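Local coordinates for protein aminopeptidase N (Francisella tularensis subsp. tularensis, PDB 5DLL) that probably degrades intracellular peptides as a zinc-dependent M1-family metallopeptidase, releasing amino acids, preferably alanine, one at a time from their N-termini, at residues Ile167-Asp172 and Tyr197-Val202; Trp325-Leu330 and Ala427-Asp432. All coordinates share one frame; numbering follows the deposited sequence.

In the fold
Two buried contacts of one chain illustrate how meetings between distant segments can rest on different chemistry. Contact 1 pairs strand 166-169 with strand 201-204 at the edge of a four-stranded antiparallel sheet, and backbone and side-chain hydrogen bonds dominate it. Contact 2 brings the start of helix 328-346 against the start of helix 430-439 within the zinc-bearing peptidase domain; across it only one weak hydrogen bond forms, and sulfur and aliphatic packing do the rest. Their centres lie about 24 Å apart, yet they touch: Tyr-197 of contact 1 packs edge-to-face with Trp-325 of contact 2.

Contact 1 (Ile167-Asp172 and Tyr197-Val202); sequences ILSNGD and YLFALV
The Phe-199 ring lies obliquely to two polar atoms of the facing segment: Asn-170 OD1 is 3.6 Å from Phe-199 CD2, and Ser-169 OG is near CE2. Elsewhere the ring packs edge-to-face with Phe-137. The flat amide of Asn-170 bonds to the backbone of the other segment through both its ends. Its OD1 accepts from Ala-200 N at 3.2 Å, a nearly straight bond in the amide plane and on a lone pair, while ND2 makes a weak, bent bond to Leu-198 O and a stronger one to Lys-278 O. With CG anti to its own carbonyl carbon (chi1 -42°), Asn-170 reaches beyond the end of the regular pairing to engage the backbone between the 3-10 turn and strand 201-204. Ser-169 also contributes a side-chain bond: OG donates to Ala-200 O over 2.8 Å, approaching almost along the carbonyl axis. Leu-168 and Val-202 form the firm antiparallel hydrogen-bonded pair. Leu-168 N gives Val-202 O a 2.7 Å bond that is almost linear, whereas the return bond from Val-202 N reaches Leu-168 O from above the carbonyl plane. The side chains of both residues pack on Val-265 of strand 261-267, while Phe-199 and Ser-169 touch Val-155. Beyond the paired residues, the 3-10 turn leads toward the zinc site, the side chain of Leu-198 coming within about 6 Å of that of zinc ligand His-313. Side-chain bonds from Ser-169 and Asn-170 thus extend an antiparallel edge-strand pairing past its last firm bridge, in a four-stranded sheet of the M1 metallopeptidase fold.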
loop_
_atom_site.group_PDB
_atom_site.type_symbol
_atom_site.label_atom_id
_atom_site.label_comp_id
_atom_site.label_asym_id
_atom_site.label_seq_id
_atom_site.Cartn_x
_atom_site.Cartn_y
_atom_site.Cartn_z
ATOM N N ILE A 167 -4.719 -25.597 16.628
ATOM C CA ILE A 167 -6.005 -25.510 15.927
ATOM C C ILE A 167 -6.713 -24.204 16.293
ATOM O O ILE A 167 -7.261 -24.064 17.385
ATOM C CB ILE A 167 -6.908 -26.742 16.200
ATOM C CG1 ILE A 167 -6.906 -27.137 17.682
ATOM C CG2 ILE A 167 -6.440 -27.934 15.369
ATOM C CD1 ILE A 167 -7.905 -28.224 18.018
ATOM N N LEU A 168 -6.685 -23.247 15.363
ATOM C CA LEU A 168 -7.087 -21.873 15.644
ATOM C C LEU A 168 -8.270 -21.420 14.801
ATOM O O LEU A 168 -8.503 -21.931 13.707
ATOM C CB LEU A 168 -5.917 -20.925 15.382
ATOM C CG LEU A 168 -4.542 -21.335 15.911
ATOM C CD1 LEU A 168 -3.529 -20.255 15.566
ATOM C CD2 LEU A 168 -4.576 -21.594 17.409
ATOM N N SER A 169 -9.008 -20.449 15.335
ATOM C CA SER A 169 -10.053 -19.744 14.603
ATOM C C SER A 169 -10.325 -18.419 15.309
ATOM O O SER A 169 -9.576 -18.037 16.203
ATOM C CB SER A 169 -11.329 -20.585 14.500
ATOM O OG SER A 169 -12.260 -19.972 13.619
ATOM N N ASN A 170 -11.396 -17.729 14.924
ATOM C CA ASN A 170 -11.653 -16.370 15.421
ATOM C C ASN A 170 -12.164 -16.328 16.863
ATOM O O ASN A 170 -13.013 -17.136 17.255
ATOM C CB ASN A 170 -12.659 -15.634 14.525
ATOM C CG ASN A 170 -12.408 -15.861 13.058
ATOM O OD1 ASN A 170 -12.901 -16.826 12.484
ATOM N ND2 ASN A 170 -11.647 -14.974 12.442
ATOM N N GLY A 171 -11.652 -15.364 17.629
ATOM C CA GLY A 171 -12.112 -15.100 18.989
ATOM C C GLY A 171 -11.289 -15.792 20.059
ATOM O O GLY A 171 -10.076 -15.973 19.916
ATOM N N ASP A 172 -11.958 -16.179 21.139
ATOM C CA ASP A 172 -11.294 -16.762 22.302
ATOM C C ASP A 172 -11.615 -18.251 22.408
ATOM O O ASP A 172 -12.741 -18.671 22.144
ATOM C CB ASP A 172 -11.740 -16.048 23.587
ATOM C CG ASP A 172 -11.614 -14.531 23.501
ATOM O OD1 ASP A 172 -10.511 -14.037 23.186
ATOM O OD2 ASP A 172 -12.618 -13.825 23.760
ATOM N N TYR A 197 -16.346 -13.103 5.199
ATOM C CA TYR A 197 -15.047 -12.903 4.540
ATOM C C TYR A 197 -13.905 -12.717 5.546
ATOM O O TYR A 197 -12.726 -12.852 5.194
ATOM C CB TYR A 197 -15.099 -11.741 3.531
ATOM C CG TYR A 197 -15.008 -10.343 4.119
ATOM C CD1 TYR A 197 -13.771 -9.772 4.418
ATOM C CD2 TYR A 197 -16.152 -9.580 4.346
ATOM C CE1 TYR A 197 -13.676 -8.491 4.949
ATOM C CE2 TYR A 197 -16.067 -8.297 4.873
ATOM C CZ TYR A 197 -14.825 -7.757 5.177
ATOM O OH TYR A 197 -14.725 -6.489 5.707
ATOM N N LEU A 198 -14.264 -12.419 6.794
ATOM C CA LEU A 198 -13.307 -12.312 7.897
ATOM C C LEU A 198 -13.183 -13.590 8.712
ATOM O O LEU A 198 -12.480 -13.611 9.728
ATOM C CB LEU A 198 -13.721 -11.187 8.839
ATOM C CG LEU A 198 -13.789 -9.822 8.180
ATOM C CD1 LEU A 198 -14.518 -8.876 9.106
ATOM C CD2 LEU A 198 -12.395 -9.317 7.839
ATOM N N PHE A 199 -13.865 -14.648 8.293
ATOM C CA PHE A 199 -13.722 -15.930 8.958
ATOM C C PHE A 199 -12.366 -16.528 8.584
ATOM O O PHE A 199 -11.938 -16.435 7.426
ATOM C CB PHE A 199 -14.851 -16.898 8.583
ATOM C CG PHE A 199 -14.583 -18.306 9.013
ATOM C CD1 PHE A 199 -13.878 -19.174 8.187
ATOM C CD2 PHE A 199 -14.981 -18.750 10.259
ATOM C CE1 PHE A 199 -13.591 -20.464 8.592
ATOM C CE2 PHE A 199 -14.699 -20.043 10.670
ATOM C CZ PHE A 199 -14.005 -20.900 9.837
ATOM N N ALA A 200 -11.700 -17.136 9.565
ATOM C CA ALA A 200 -10.456 -17.863 9.316
ATOM C C ALA A 200 -10.310 -19.100 10.198
ATOM O O ALA A 200 -10.819 -19.151 11.327
ATOM C CB ALA A 200 -9.257 -16.947 9.498
ATOM N N LEU A 201 -9.603 -20.089 9.657
ATOM C CA LEU A 201 -9.244 -21.302 10.379
ATOM C C LEU A 201 -7.811 -21.670 10.020
ATOM O O LEU A 201 -7.411 -21.553 8.864
ATOM C CB LEU A 201 -10.190 -22.446 10.003
ATOM C CG LEU A 201 -9.878 -23.835 10.592
ATOM C CD1 LEU A 201 -11.159 -24.617 10.860
ATOM C CD2 LEU A 201 -8.930 -24.644 9.711
ATOM N N VAL A 202 -7.042 -22.106 11.015
ATOM C CA VAL A 202 -5.689 -22.619 10.791
ATOM C C VAL A 202 -5.428 -23.822 11.691
ATOM O O VAL A 202 -5.747 -23.794 12.880
ATOM C CB VAL A 202 -4.616 -21.552 11.083
ATOM C CG1 VAL A 202 -3.217 -22.154 10.966
ATOM C CG2 VAL A 202 -4.779 -20.351 10.160
#

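Contact 2 (Trp325-Leu330 and Ala427-Asp432); sequences WFQLSL and AVTCDD
Chi1 of Gln-327 (-106°, away from the staggered positions) lays CG against Thr-429, and the bend at chi2 (54°) then turns the amide so that OE1 reaches the start of the facing helix. CG comes 3.3 Å from Thr-429 CA, and the two side chains run alongside each other, pointing the same way. OE1 receives Cys-430 N in a straight but long and weak bond of 3.4 Å, the one hydrogen bond between the segments; the NE2 end of the amide makes a weak bond to Asp-324. In Leu-330, of the same first turn, CG anti to the backbone N (chi1 176°) and the bend at chi2 together bring CD2 across to the other segment. There this methyl meets Thr-429 O at 3.4 Å and Val-428 CG2 at 4.0 Å, while CB of Leu-330 lies beside Cys-430 SG. The sulfur is approached by Ser-329 OG at 3.4 Å and, a little farther off, by Gln-327 OE1; Tyr-452 touches both Ser-329 and Cys-430. Thr-429, the N-cap of helix 430-439, and Asp-432 bond to each other. Asp-432 OD2 takes Thr-429 N at 2.9 Å on its anti side, and Thr-429 OG1 accepts from Asp-432 N, with a weak bond from Asp-431 N besides. Strand 427-428 pairs in parallel with strand 321-322, and a salt bridge ties Asp-431 to Arg-377. Helix 328-346 carries the zinc ligand Glu-332, whose side chain lies about 7 Å from that of Ser-329. Two helix starts therefore meet near the zinc site of the M1 peptidase domain, one with Gln-327 at its N-cap, the other closed by the Thr-429/Asp-432 capping box.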
loop_
_atom_site.group_PDB
_atom_site.type_symbol
_atom_site.label_atom_id
_atom_site.label_comp_id
_atom_site.label_asym_id
_atom_site.label_seq_id
_atom_site.Cartn_x
_atom_site.Cartn_y
_atom_site.Cartn_z
ATOM N N TRP A 325 -19.240 -4.435 -2.053
ATOM C CA TRP A 325 -17.839 -4.286 -2.460
ATOM C C TRP A 325 -17.543 -3.025 -3.286
ATOM O O TRP A 325 -16.391 -2.792 -3.650
ATOM C CB TRP A 325 -17.373 -5.534 -3.213
ATOM C CG TRP A 325 -17.477 -6.782 -2.387
ATOM C CD1 TRP A 325 -18.348 -7.819 -2.570
ATOM C CD2 TRP A 325 -16.696 -7.111 -1.232
ATOM N NE1 TRP A 325 -18.148 -8.780 -1.605
ATOM C CE2 TRP A 325 -17.141 -8.369 -0.771
ATOM C CE3 TRP A 325 -15.660 -6.467 -0.546
ATOM C CZ2 TRP A 325 -16.583 -8.996 0.346
ATOM C CZ3 TRP A 325 -15.106 -7.090 0.565
ATOM C CH2 TRP A 325 -15.569 -8.341 1.001
ATOM N N PHE A 326 -18.565 -2.218 -3.580
ATOM C CA PHE A 326 -18.355 -0.883 -4.176
ATOM C C PHE A 326 -17.893 0.084 -3.084
ATOM O O PHE A 326 -17.250 1.107 -3.347
ATOM C CB PHE A 326 -19.644 -0.345 -4.818
ATOM C CG PHE A 326 -20.208 -1.224 -5.902
ATOM C CD1 PHE A 326 -21.128 -2.224 -5.603
ATOM C CD2 PHE A 326 -19.834 -1.040 -7.226
ATOM C CE1 PHE A 326 -21.655 -3.028 -6.602
ATOM C CE2 PHE A 326 -20.358 -1.838 -8.231
ATOM C CZ PHE A 326 -21.271 -2.834 -7.918
ATOM N N GLN A 327 -18.227 -0.283 -1.850
ATOM C CA GLN A 327 -17.935 0.488 -0.657
ATOM C C GLN A 327 -16.522 0.212 -0.105
ATOM O O GLN A 327 -16.259 0.426 1.078
ATOM C CB GLN A 327 -19.005 0.156 0.400
ATOM C CG GLN A 327 -20.048 1.235 0.653
ATOM C CD GLN A 327 -20.790 1.721 -0.582
ATOM O OE1 GLN A 327 -20.788 2.913 -0.893
ATOM N NE2 GLN A 327 -21.447 0.809 -1.271
ATOM N N LEU A 328 -15.610 -0.217 -0.972
ATOM C CA LEU A 328 -14.282 -0.670 -0.558
ATOM C C LEU A 328 -13.329 0.496 -0.265
ATOM O O LEU A 328 -12.343 0.328 0.456
ATOM C CB LEU A 328 -13.694 -1.592 -1.635
ATOM C CG LEU A 328 -12.878 -2.816 -1.206
ATOM C CD1 LEU A 328 -13.537 -3.590 -0.076
ATOM C CD2 LEU A 328 -12.677 -3.723 -2.406
ATOM N N SER A 329 -13.626 1.675 -0.815
ATOM C CA SER A 329 -12.877 2.903 -0.497
ATOM C C SER A 329 -13.114 3.399 0.937
ATOM O O SER A 329 -12.404 4.289 1.409
ATOM C CB SER A 329 -13.237 4.019 -1.482
ATOM O OG SER A 329 -14.604 4.378 -1.372
ATOM N N LEU A 330 -14.129 2.845 1.605
ATOM C CA LEU A 330 -14.364 3.067 3.032
ATOM C C LEU A 330 -13.676 2.002 3.902
ATOM O O LEU A 330 -13.044 2.342 4.903
ATOM C CB LEU A 330 -15.865 3.082 3.329
ATOM C CG LEU A 330 -16.254 3.202 4.807
ATOM C CD1 LEU A 330 -15.735 4.509 5.389
ATOM C CD2 LEU A 330 -17.761 3.085 4.976
ATOM N N ALA A 427 -23.043 -3.200 8.482
ATOM C CA ALA A 427 -22.372 -3.064 7.197
ATOM C C ALA A 427 -22.928 -1.813 6.529
ATOM O O ALA A 427 -24.131 -1.721 6.284
ATOM C CB ALA A 427 -22.622 -4.292 6.344
ATOM N N VAL A 428 -22.057 -0.855 6.232
ATOM C CA VAL A 428 -22.496 0.497 5.892
ATOM C C VAL A 428 -21.849 1.041 4.622
ATOM O O VAL A 428 -20.942 0.426 4.062
ATOM C CB VAL A 428 -22.236 1.468 7.069
ATOM C CG1 VAL A 428 -22.878 0.931 8.343
ATOM C CG2 VAL A 428 -20.742 1.708 7.272
ATOM N N THR A 429 -22.336 2.200 4.183
ATOM C CA THR A 429 -21.869 2.842 2.958
ATOM C C THR A 429 -20.930 4.017 3.215
ATOM O O THR A 429 -20.816 4.504 4.339
ATOM C CB THR A 429 -23.047 3.350 2.102
ATOM O OG1 THR A 429 -23.618 4.524 2.698
ATOM C CG2 THR A 429 -24.112 2.277 1.967
ATOM N N CYS A 430 -20.281 4.468 2.144
ATOM C CA CYS A 430 -19.420 5.648 2.163
ATOM C C CYS A 430 -20.195 6.900 2.593
ATOM O O CYS A 430 -19.630 7.802 3.216
ATOM C CB CYS A 430 -18.807 5.882 0.774
ATOM S SG CYS A 430 -17.608 4.634 0.225
ATOM N N ASP A 431 -21.481 6.956 2.249
ATOM C CA ASP A 431 -22.345 8.059 2.669
ATOM C C ASP A 431 -22.612 8.039 4.172
ATOM O O ASP A 431 -22.726 9.096 4.790
ATOM C CB ASP A 431 -23.668 8.057 1.888
ATOM C CG ASP A 431 -23.555 8.770 0.544
ATOM O OD1 ASP A 431 -22.498 8.651 -0.119
ATOM O OD2 ASP A 431 -24.525 9.458 0.153
ATOM N N ASP A 432 -22.708 6.847 4.761
ATOM C CA ASP A 432 -22.888 6.722 6.215
ATOM C C ASP A 432 -21.702 7.295 7.011
ATOM O O ASP A 432 -21.887 7.843 8.100
ATOM C CB ASP A 432 -23.128 5.258 6.615
ATOM C CG ASP A 432 -24.463 4.718 6.117
ATOM O OD1 ASP A 432 -25.495 5.405 6.277
ATOM O OD2 ASP A 432 -24.481 3.589 5.577
#